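Local coordinates for uncharacterized protein (Enterococcus faecalis, PDB 4OBI), which is of unknown function but binds a zinc ion and consists largely of a NusG domain II-like beta fold belonging to a membrane-associated protein, at residues 60-65 and 85-90; 33-38 and 49-54; 12-17 and 91-96. One frame throughout, in Å; residues are numbered along the deposited sequence.

Interaction 1 of 3, residues 60-65 and 85-90. With ZN (zinc ion), chain C.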
loop_
_atom_site.group_PDB
_atom_site.type_symbol
_atom_site.label_atom_id
_atom_site.label_comp_id
_atom_site.label_asym_id
_atom_site.label_seq_id
_atom_site.Cartn_x
_atom_site.Cartn_y
_atom_site.Cartn_z
ATOM N N GLU A 60 9.314 -2.426 -0.915
ATOM C CA GLU A 60 10.246 -3.305 -0.252
ATOM C C GLU A 60 9.507 -3.997 0.885
ATOM O O GLU A 60 8.593 -3.412 1.475
ATOM C CB GLU A 60 11.428 -2.475 0.281
ATOM C CG GLU A 60 12.541 -3.264 0.948
ATOM C CD GLU A 60 13.625 -2.367 1.532
ATOM O OE1 GLU A 60 13.995 -1.366 0.881
ATOM O OE2 GLU A 60 14.120 -2.677 2.639
ATOM N N ALA A 61 9.891 -5.236 1.185
ATOM C CA ALA A 61 9.301 -5.998 2.291
ATOM C C ALA A 61 10.192 -7.174 2.676
ATOM O O ALA A 61 11.124 -7.498 1.942
ATOM C CB ALA A 61 7.918 -6.498 1.904
ATOM N N ASN A 62 9.911 -7.809 3.815
ATOM C CA ASN A 62 10.671 -8.999 4.252
ATOM C C ASN A 62 9.801 -10.227 4.503
ATOM O O ASN A 62 10.169 -11.110 5.274
ATOM C CB ASN A 62 11.513 -8.704 5.491
ATOM C CG ASN A 62 10.674 -8.352 6.703
ATOM O OD1 ASN A 62 9.450 -8.207 6.622
ATOM N ND2 ASN A 62 11.335 -8.201 7.840
ATOM N N CYS A 63 8.650 -10.279 3.838
ATOM C CA CYS A 63 7.854 -11.491 3.804
ATOM C C CYS A 63 8.576 -12.540 2.958
ATOM O O CYS A 63 9.527 -12.231 2.248
ATOM C CB CYS A 63 6.481 -11.209 3.221
ATOM S SG CYS A 63 6.553 -10.469 1.581
ATOM N N ALA A 64 8.112 -13.780 3.037
ATOM C CA ALA A 64 8.818 -14.900 2.409
ATOM C C ALA A 64 8.707 -14.969 0.883
ATOM O O ALA A 64 9.549 -15.588 0.246
ATOM C CB ALA A 64 8.352 -16.209 3.018
ATOM N N ASP A 65 7.677 -14.359 0.293
ATOM C CA ASP A 65 7.462 -14.474 -1.161
ATOM C C ASP A 65 7.515 -13.160 -1.938
ATOM O O ASP A 65 7.518 -13.170 -3.171
ATOM C CB ASP A 65 6.147 -15.203 -1.452
ATOM C CG ASP A 65 4.932 -14.520 -0.829
ATOM O OD1 ASP A 65 4.988 -13.309 -0.528
ATOM O OD2 ASP A 65 3.903 -15.212 -0.640
ATOM N N LEU A 85 -0.181 -11.272 2.267
ATOM C CA LEU A 85 -0.893 -12.194 3.130
ATOM C C LEU A 85 -0.098 -12.625 4.385
ATOM O O LEU A 85 -0.678 -12.694 5.465
ATOM C CB LEU A 85 -1.406 -13.399 2.339
ATOM C CG LEU A 85 -2.372 -13.073 1.193
ATOM C CD1 LEU A 85 -2.759 -14.354 0.466
ATOM C CD2 LEU A 85 -3.596 -12.321 1.694
ATOM N N PRO A 86 1.227 -12.866 4.263
ATOM C CA PRO A 86 2.012 -13.214 5.457
ATOM C C PRO A 86 1.991 -12.141 6.557
ATOM O O PRO A 86 2.061 -12.488 7.734
ATOM C CB PRO A 86 3.435 -13.398 4.903
ATOM C CG PRO A 86 3.236 -13.730 3.468
ATOM C CD PRO A 86 2.059 -12.906 3.047
ATOM N N HIS A 87 1.881 -10.868 6.177
ATOM C CA HIS A 87 1.822 -9.776 7.156
ATOM C C HIS A 87 0.394 -9.280 7.416
ATOM O O HIS A 87 0.187 -8.337 8.183
ATOM C CB HIS A 87 2.702 -8.615 6.705
ATOM C CG HIS A 87 4.161 -8.953 6.642
ATOM N ND1 HIS A 87 5.098 -8.079 6.139
ATOM C CD2 HIS A 87 4.839 -10.068 7.001
ATOM C CE1 HIS A 87 6.294 -8.640 6.195
ATOM N NE2 HIS A 87 6.164 -9.846 6.719
ATOM N N ASN A 88 -0.587 -9.926 6.784
ATOM C CA ASN A 88 -1.994 -9.543 6.895
ATOM C C ASN A 88 -2.217 -8.058 6.556
ATOM O O ASN A 88 -2.923 -7.336 7.272
ATOM C CB ASN A 88 -2.520 -9.864 8.292
ATOM C CG ASN A 88 -4.016 -10.095 8.314
ATOM O OD1 ASN A 88 -4.646 -10.264 7.269
ATOM N ND2 ASN A 88 -4.593 -10.127 9.508
ATOM N N LEU A 89 -1.594 -7.632 5.463
ATOM C CA LEU A 89 -1.572 -6.240 5.036
ATOM C C LEU A 89 -2.164 -6.103 3.631
ATOM O O LEU A 89 -1.864 -6.913 2.748
ATOM C CB LEU A 89 -0.142 -5.719 5.055
ATOM C CG LEU A 89 0.133 -4.308 4.499
ATOM C CD1 LEU A 89 1.310 -3.686 5.235
ATOM C CD2 LEU A 89 0.383 -4.263 2.995
ATOM N N PHE A 90 -2.984 -5.068 3.430
ATOM C CA PHE A 90 -3.703 -4.858 2.176
ATOM C C PHE A 90 -3.716 -3.376 1.820
ATOM O O PHE A 90 -3.827 -2.525 2.701
ATOM C CB PHE A 90 -5.149 -5.364 2.288
ATOM C CG PHE A 90 -5.243 -6.823 2.604
ATOM C CD1 PHE A 90 -5.209 -7.261 3.915
ATOM C CD2 PHE A 90 -5.320 -7.764 1.584
ATOM C CE1 PHE A 90 -5.254 -8.608 4.208
ATOM C CE2 PHE A 90 -5.367 -9.114 1.873
ATOM C CZ PHE A 90 -5.343 -9.535 3.191
HETATM ZN ZN ZN C . 4.419 -9.770 1.280
HETATM O O HOH W 1 8.223 -11.605 7.327
HETATM O O HOH W 2 3.589 -11.292 0.326
#

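Interaction 2 of 3, residues 33-38 and 49-54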
loop_
_atom_site.group_PDB
_atom_site.type_symbol
_atom_site.label_atom_id
_atom_site.label_comp_id
_atom_site.label_asym_id
_atom_site.label_seq_id
_atom_site.Cartn_x
_atom_site.Cartn_y
_atom_site.Cartn_z
ATOM N N PRO A 33 2.853 14.671 -4.118
ATOM C CA PRO A 33 4.201 14.338 -3.669
ATOM C C PRO A 33 4.568 12.857 -3.786
ATOM O O PRO A 33 3.707 11.992 -3.996
ATOM C CB PRO A 33 4.200 14.776 -2.197
ATOM C CG PRO A 33 2.773 14.712 -1.789
ATOM C CD PRO A 33 2.012 15.152 -3.008
ATOM N N HIS A 34 5.864 12.596 -3.653
ATOM C CA HIS A 34 6.423 11.258 -3.750
ATOM C C HIS A 34 7.170 10.994 -2.445
ATOM O O HIS A 34 8.069 11.753 -2.075
ATOM C CB HIS A 34 7.332 11.190 -4.985
ATOM C CG HIS A 34 8.197 9.971 -5.059
ATOM N ND1 HIS A 34 9.507 10.023 -5.485
ATOM C CD2 HIS A 34 7.944 8.673 -4.778
ATOM C CE1 HIS A 34 10.025 8.808 -5.456
ATOM N NE2 HIS A 34 9.096 7.971 -5.030
ATOM N N TYR A 35 6.767 9.941 -1.732
ATOM C CA TYR A 35 7.300 9.658 -0.398
ATOM C C TYR A 35 7.124 8.198 -0.044
ATOM O O TYR A 35 6.383 7.474 -0.717
ATOM C CB TYR A 35 6.601 10.523 0.654
ATOM C CG TYR A 35 5.092 10.377 0.661
ATOM C CD1 TYR A 35 4.296 11.143 -0.185
ATOM C CD2 TYR A 35 4.459 9.466 1.508
ATOM C CE1 TYR A 35 2.915 11.011 -0.189
ATOM C CE2 TYR A 35 3.076 9.332 1.514
ATOM C CZ TYR A 35 2.310 10.108 0.669
ATOM O OH TYR A 35 0.941 9.985 0.662
ATOM N N THR A 36 7.804 7.773 1.020
ATOM C CA THR A 36 7.666 6.419 1.532
ATOM C C THR A 36 7.051 6.448 2.920
ATOM O O THR A 36 7.218 7.420 3.672
ATOM C CB THR A 36 9.015 5.657 1.584
ATOM O OG1 THR A 36 9.978 6.389 2.364
ATOM C CG2 THR A 36 9.560 5.459 0.175
ATOM N N TYR A 37 6.333 5.379 3.234
ATOM C CA TYR A 37 5.759 5.158 4.556
ATOM C C TYR A 37 6.056 3.715 4.965
ATOM O O TYR A 37 5.669 2.773 4.281
ATOM C CB TYR A 37 4.242 5.387 4.525
ATOM C CG TYR A 37 3.552 5.006 5.818
ATOM C CD1 TYR A 37 3.117 3.703 6.043
ATOM C CD2 TYR A 37 3.337 5.953 6.811
ATOM C CE1 TYR A 37 2.490 3.347 7.232
ATOM C CE2 TYR A 37 2.712 5.613 7.999
ATOM C CZ TYR A 37 2.288 4.310 8.205
ATOM O OH TYR A 37 1.672 3.989 9.392
ATOM N N LYS A 38 6.740 3.548 6.091
ATOM C CA LYS A 38 7.130 2.225 6.546
ATOM C C LYS A 38 6.145 1.670 7.573
ATOM O O LYS A 38 5.950 2.256 8.642
ATOM C CB LYS A 38 8.525 2.262 7.155
ATOM C CG LYS A 38 9.024 0.899 7.610
ATOM C CD LYS A 38 10.503 0.923 7.954
ATOM C CE LYS A 38 10.776 1.730 9.211
ATOM N NZ LYS A 38 12.212 2.083 9.346
ATOM N N ILE A 49 5.787 1.220 1.978
ATOM C CA ILE A 49 4.846 1.769 1.011
ATOM C C ILE A 49 5.503 2.970 0.319
ATOM O O ILE A 49 6.197 3.779 0.957
ATOM C CB ILE A 49 3.505 2.170 1.686
ATOM C CG1 ILE A 49 2.654 0.932 2.026
ATOM C CG2 ILE A 49 2.682 3.078 0.794
ATOM C CD1 ILE A 49 3.275 -0.050 2.981
ATOM N N GLU A 50 5.299 3.070 -0.991
ATOM C CA GLU A 50 5.768 4.216 -1.757
ATOM C C GLU A 50 4.594 4.821 -2.504
ATOM O O GLU A 50 3.925 4.135 -3.266
ATOM C CB GLU A 50 6.842 3.793 -2.748
ATOM C CG GLU A 50 7.521 4.956 -3.457
ATOM C CD GLU A 50 8.505 4.500 -4.512
ATOM O OE1 GLU A 50 8.663 3.282 -4.703
ATOM O OE2 GLU A 50 9.124 5.364 -5.165
ATOM N N VAL A 51 4.347 6.103 -2.268
ATOM C CA VAL A 51 3.356 6.848 -3.013
ATOM C C VAL A 51 4.097 7.761 -3.987
ATOM O O VAL A 51 5.025 8.458 -3.605
ATOM C CB VAL A 51 2.459 7.687 -2.090
ATOM C CG1 VAL A 51 1.506 8.546 -2.915
ATOM C CG2 VAL A 51 1.705 6.785 -1.119
ATOM N N ASP A 52 3.696 7.721 -5.249
ATOM C CA ASP A 52 4.287 8.570 -6.279
ATOM C C ASP A 52 3.160 9.270 -7.032
ATOM O O ASP A 52 2.642 8.753 -8.016
ATOM C CB ASP A 52 5.139 7.727 -7.233
ATOM C CG ASP A 52 5.782 8.550 -8.339
ATOM O OD1 ASP A 52 6.232 9.687 -8.075
ATOM O OD2 ASP A 52 5.836 8.050 -9.482
ATOM N N GLY A 53 2.784 10.453 -6.558
ATOM C CA GLY A 53 1.655 11.177 -7.126
ATOM C C GLY A 53 0.336 10.432 -6.963
ATOM O O GLY A 53 -0.233 10.386 -5.877
ATOM N N ASP A 54 -0.148 9.850 -8.056
ATOM C CA ASP A 54 -1.454 9.199 -8.067
ATOM C C ASP A 54 -1.356 7.678 -8.073
ATOM O O ASP A 54 -2.342 6.994 -8.323
ATOM C CB ASP A 54 -2.272 9.675 -9.266
ATOM C CG ASP A 54 -1.607 9.364 -10.598
ATOM O OD1 ASP A 54 -0.543 8.707 -10.626
ATOM O OD2 ASP A 54 -2.155 9.777 -11.627
HETATM O O HOH W 3 0.952 12.044 -3.923
#

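Interaction 3 of 3, residues 12-17 and 91-96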
loop_
_atom_site.group_PDB
_atom_site.type_symbol
_atom_site.label_atom_id
_atom_site.label_comp_id
_atom_site.label_asym_id
_atom_site.label_seq_id
_atom_site.Cartn_x
_atom_site.Cartn_y
_atom_site.Cartn_z
ATOM N N TYR A 12 -8.749 9.750 -6.250
ATOM C CA TYR A 12 -8.835 8.491 -5.529
ATOM C C TYR A 12 -8.003 8.539 -4.260
ATOM O O TYR A 12 -7.224 9.465 -4.041
ATOM C CB TYR A 12 -8.392 7.336 -6.424
ATOM C CG TYR A 12 -9.160 7.271 -7.728
ATOM C CD1 TYR A 12 -10.537 7.061 -7.737
ATOM C CD2 TYR A 12 -8.513 7.420 -8.946
ATOM C CE1 TYR A 12 -11.249 7.007 -8.925
ATOM C CE2 TYR A 12 -9.211 7.372 -10.141
ATOM C CZ TYR A 12 -10.578 7.161 -10.126
ATOM O OH TYR A 12 -11.274 7.116 -11.319
ATOM N N GLN A 13 -8.202 7.537 -3.419
ATOM C CA GLN A 13 -7.446 7.406 -2.190
ATOM C C GLN A 13 -7.073 5.948 -1.994
ATOM O O GLN A 13 -7.844 5.055 -2.357
ATOM C CB GLN A 13 -8.267 7.943 -1.012
ATOM C CG GLN A 13 -9.565 7.186 -0.742
ATOM C CD GLN A 13 -10.558 7.984 0.085
ATOM O OE1 GLN A 13 -10.501 9.219 0.142
ATOM N NE2 GLN A 13 -11.495 7.286 0.709
ATOM N N ALA A 14 -5.883 5.712 -1.441
ATOM C CA ALA A 14 -5.412 4.364 -1.131
ATOM C C ALA A 14 -5.584 4.093 0.353
ATOM O O ALA A 14 -5.218 4.921 1.185
ATOM C CB ALA A 14 -3.952 4.201 -1.520
ATOM N N VAL A 15 -6.142 2.933 0.675
ATOM C CA VAL A 15 -6.423 2.544 2.047
ATOM C C VAL A 15 -5.492 1.401 2.448
ATOM O O VAL A 15 -5.508 0.326 1.842
ATOM C CB VAL A 15 -7.895 2.081 2.175
ATOM C CG1 VAL A 15 -8.219 1.644 3.599
ATOM C CG2 VAL A 15 -8.831 3.186 1.688
ATOM N N LEU A 16 -4.693 1.642 3.482
ATOM C CA LEU A 16 -3.755 0.663 4.008
ATOM C C LEU A 16 -4.328 0.047 5.273
ATOM O O LEU A 16 -4.613 0.752 6.237
ATOM C CB LEU A 16 -2.415 1.338 4.317
ATOM C CG LEU A 16 -1.359 0.510 5.057
ATOM C CD1 LEU A 16 -0.961 -0.703 4.239
ATOM C CD2 LEU A 16 -0.147 1.369 5.374
ATOM N N LYS A 17 -4.495 -1.274 5.252
ATOM C CA LYS A 17 -5.079 -2.012 6.353
ATOM C C LYS A 17 -4.096 -3.093 6.760
ATOM O O LYS A 17 -3.546 -3.789 5.895
ATOM C CB LYS A 17 -6.391 -2.653 5.904
ATOM C CG LYS A 17 -7.074 -3.494 6.965
ATOM C CD LYS A 17 -8.489 -3.875 6.555
ATOM C CE LYS A 17 -8.504 -4.902 5.438
ATOM N NZ LYS A 17 -9.898 -5.278 5.052
ATOM N N ILE A 91 -3.571 -3.082 0.538
ATOM C CA ILE A 91 -3.745 -1.730 0.035
ATOM C C ILE A 91 -4.769 -1.769 -1.087
ATOM O O ILE A 91 -4.578 -2.474 -2.079
ATOM C CB ILE A 91 -2.446 -1.138 -0.528
ATOM C CG1 ILE A 91 -1.351 -1.096 0.544
ATOM C CG2 ILE A 91 -2.716 0.249 -1.102
ATOM C CD1 ILE A 91 0.024 -0.805 -0.018
ATOM N N THR A 92 -5.858 -1.024 -0.906
ATOM C CA THR A 92 -6.876 -0.907 -1.950
ATOM C C THR A 92 -7.057 0.556 -2.316
ATOM O O THR A 92 -6.826 1.456 -1.509
ATOM C CB THR A 92 -8.228 -1.542 -1.541
ATOM O OG1 THR A 92 -9.056 -1.712 -2.699
ATOM C CG2 THR A 92 -8.971 -0.690 -0.526
ATOM N N VAL A 93 -7.429 0.797 -3.567
ATOM C CA VAL A 93 -7.726 2.141 -4.035
ATOM C C VAL A 93 -9.247 2.283 -4.100
ATOM O O VAL A 93 -9.957 1.325 -4.442
ATOM C CB VAL A 93 -7.085 2.410 -5.419
ATOM C CG1 VAL A 93 -7.585 3.718 -6.014
ATOM C CG2 VAL A 93 -5.570 2.420 -5.299
ATOM N N GLU A 94 -9.748 3.462 -3.744
ATOM C CA GLU A 94 -11.191 3.721 -3.752
ATOM C C GLU A 94 -11.470 5.189 -4.055
ATOM O O GLU A 94 -10.584 6.025 -3.926
ATOM C CB GLU A 94 -11.817 3.309 -2.413
ATOM C CG GLU A 94 -11.357 4.138 -1.220
ATOM C CD GLU A 94 -11.888 3.629 0.119
ATOM O OE1 GLU A 94 -12.283 2.442 0.236
ATOM O OE2 GLU A 94 -11.902 4.438 1.072
ATOM N N ALA A 95 -12.701 5.498 -4.462
ATOM C CA ALA A 95 -13.082 6.880 -4.737
ATOM C C ALA A 95 -13.191 7.667 -3.435
ATOM O O ALA A 95 -13.405 7.094 -2.368
ATOM C CB ALA A 95 -14.394 6.936 -5.504
ATOM N N SER A 96 -13.056 8.987 -3.534
ATOM C CA SER A 96 -13.186 9.871 -2.370
ATOM C C SER A 96 -14.624 9.931 -1.815
ATOM O O SER A 96 -14.901 10.696 -0.892
ATOM C CB SER A 96 -12.671 11.272 -2.720
ATOM O OG SER A 96 -11.297 11.213 -3.078
#

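Interaction 1 of 3, residues 60-65 and 85-90
Cys63 lies over one face of the His87 imidazole: its CB sits 4.1 Å from the ring centroid, 26° off the ring normal, a CH-pi contact made by the methylene, with the sulfur farther above the same ring. SG stands between the backbone N and the carbonyl carbon (chi1 56°), and this rotation aims it at the zinc ion, 2.3 Å from SG, while CB stays on the imidazole. Pro86 packs its ring against the same methylene, CB to CB 4.1 Å, a rigid apolar neighbour that packs well on a methylene. The coordination of the zinc ion is completed by Asp68, Cys84 and a water 2.0 Å away. Cysteine and aspartate are natural zinc ligands, and here the metal ties together the loop after strand 55-61, helix 67-71 and the end of strand 82-84, at one end of the NusG domain II-like fold. Asp65 is no direct ligand: OD1 accepts a hydrogen bond from the zinc-bound water at 2.6 Å and another from Val67 N, a second-shell role in which a carboxylate can orient the water. On the other flank, Asn62 OD1 reaches the edge of the His87 ring, 3.2 Å from CE1, its amide plane 78° from the ring plane; no hydrogen bond joins the pair, and OD1 is taken by Tyr46 N. His87 bonds through ND1 to Asn47 OD1 and through NE2 to an in-plane water 2.8 Å away, which also donates to Asn62 O; the two bonds together hold the ring's rotation.

Interaction 2 of 3, residues 33-38 and 49-54
A short histidine-carboxylate bond runs diagonally across this strand pair: His34 NE2 donates to Glu50 OE2 over 2.6 Å, although His34 is paired with Asp52 and Glu50 with Thr36. With CG anti to the backbone N (chi1 168°) the imidazole leans along the strand to meet an extended glutamate. The bond is nearly straight (161°), lies close to the ring plane and uses the anti lone pair of OE2, leaving OE1 to a salt bridge with Arg57. Held from two sides, the carboxylate is probably kept ionised and may favour a positively charged histidine. Asp52 approaches the same imidazole obliquely, OD1 3.6 Å from His34 CG, while OD2 forms a salt bridge with Arg55.

The face bearing Tyr35, Tyr37, Ile49 and Val51 is largely apolar and aromatic. Val51 sets its CB over the Tyr35 ring, 4.0 Å from the centroid, and the two side chains lie alongside each other. A chi1 of 56° at Tyr35 swings the ring across to its neighbour. Beta-branched Val51 and Ile49 suit the extended backbone; both pack on Ile56 of strand 55-61, and Val51 also on Phe26 of strand 21-28.

Tyr35-Val51 and Tyr37-Ile49 are hydrogen-bonded pairs, each joined by two backbone bonds. At the end Gly53, with positive phi, turns the chain and still donates N to Pro33 O at 3.1 Å; a water donates to both Pro33 O and Gly53 O. Such a register, closing strand 34-40 onto strand 46-52, is that of an antiparallel beta hairpin, here the edge and central strands of a three-stranded sheet.

Interaction 3 of 3, residues 12-17 and 91-96
Val15 N donates to Thr92 O over 2.7 Å, nearly straight at 169° and the shortest polar bond between these strands. Val15-Thr92 and Gln13-Glu94 each exchange two backbone bonds, and the antiparallel pair they build, strands 12-18 and 89-95, forms the two inner strands of a four-stranded sheet.

Because Gln13 and Glu94 are directly paired, their side chains share a face. Matching first torsions (chi1 63° and 66°) and extended side chains then bring amide and carboxylate together: Gln13 NE2 donates to Glu94 OE2 at 2.9 Å, in the amide plane of Gln13 and using the anti lone pair of OE2. A primary amide suits a carboxylate as a neutral donor. Their CG methylenes touch nearer the backbone, CG to CG 3.6 Å, and Val15 CG2 lies 3.4 Å from Glu94 OE2.

The opposite face is apolar. Leu16 CD1 packs on Ile91 CG1 at 3.7 Å, and small Ala14 lets its methyl group meet Ile91 CG2 at 4.2 Å; Ile56, from strand 55-61 of the other sheet, covers Ala14 and Ile91. At the strand end Tyr12 rests its CB on Val93 CG1, 3.7 Å away, and turns its ring edge to Ala95 CA.

How the interactions relate
Interactions 2 and 3 put apolar faces of the two sheets against each other: their centres are about 13 Å apart, Ile49 CG1 lies 3.8 Å from Ile91 CD1, and Tyr37 CE1 lies 3.8 Å from Leu16 CD2. Interaction 1 bridges the same two sheets at the zinc end, one segment leaving strand 55-61, the other leading into strand 89-95. It continues directly into interaction 3, where Phe90 N probably bonds to Lys17 O at 2.8 Å, though the two centres are about 18 Å apart. The side chains of Ile49 and Ile91 each come within about 10 Å of the zinc ion. Along the chain, interaction 3 encloses both others, bringing together segments near the two ends of the modelled chain.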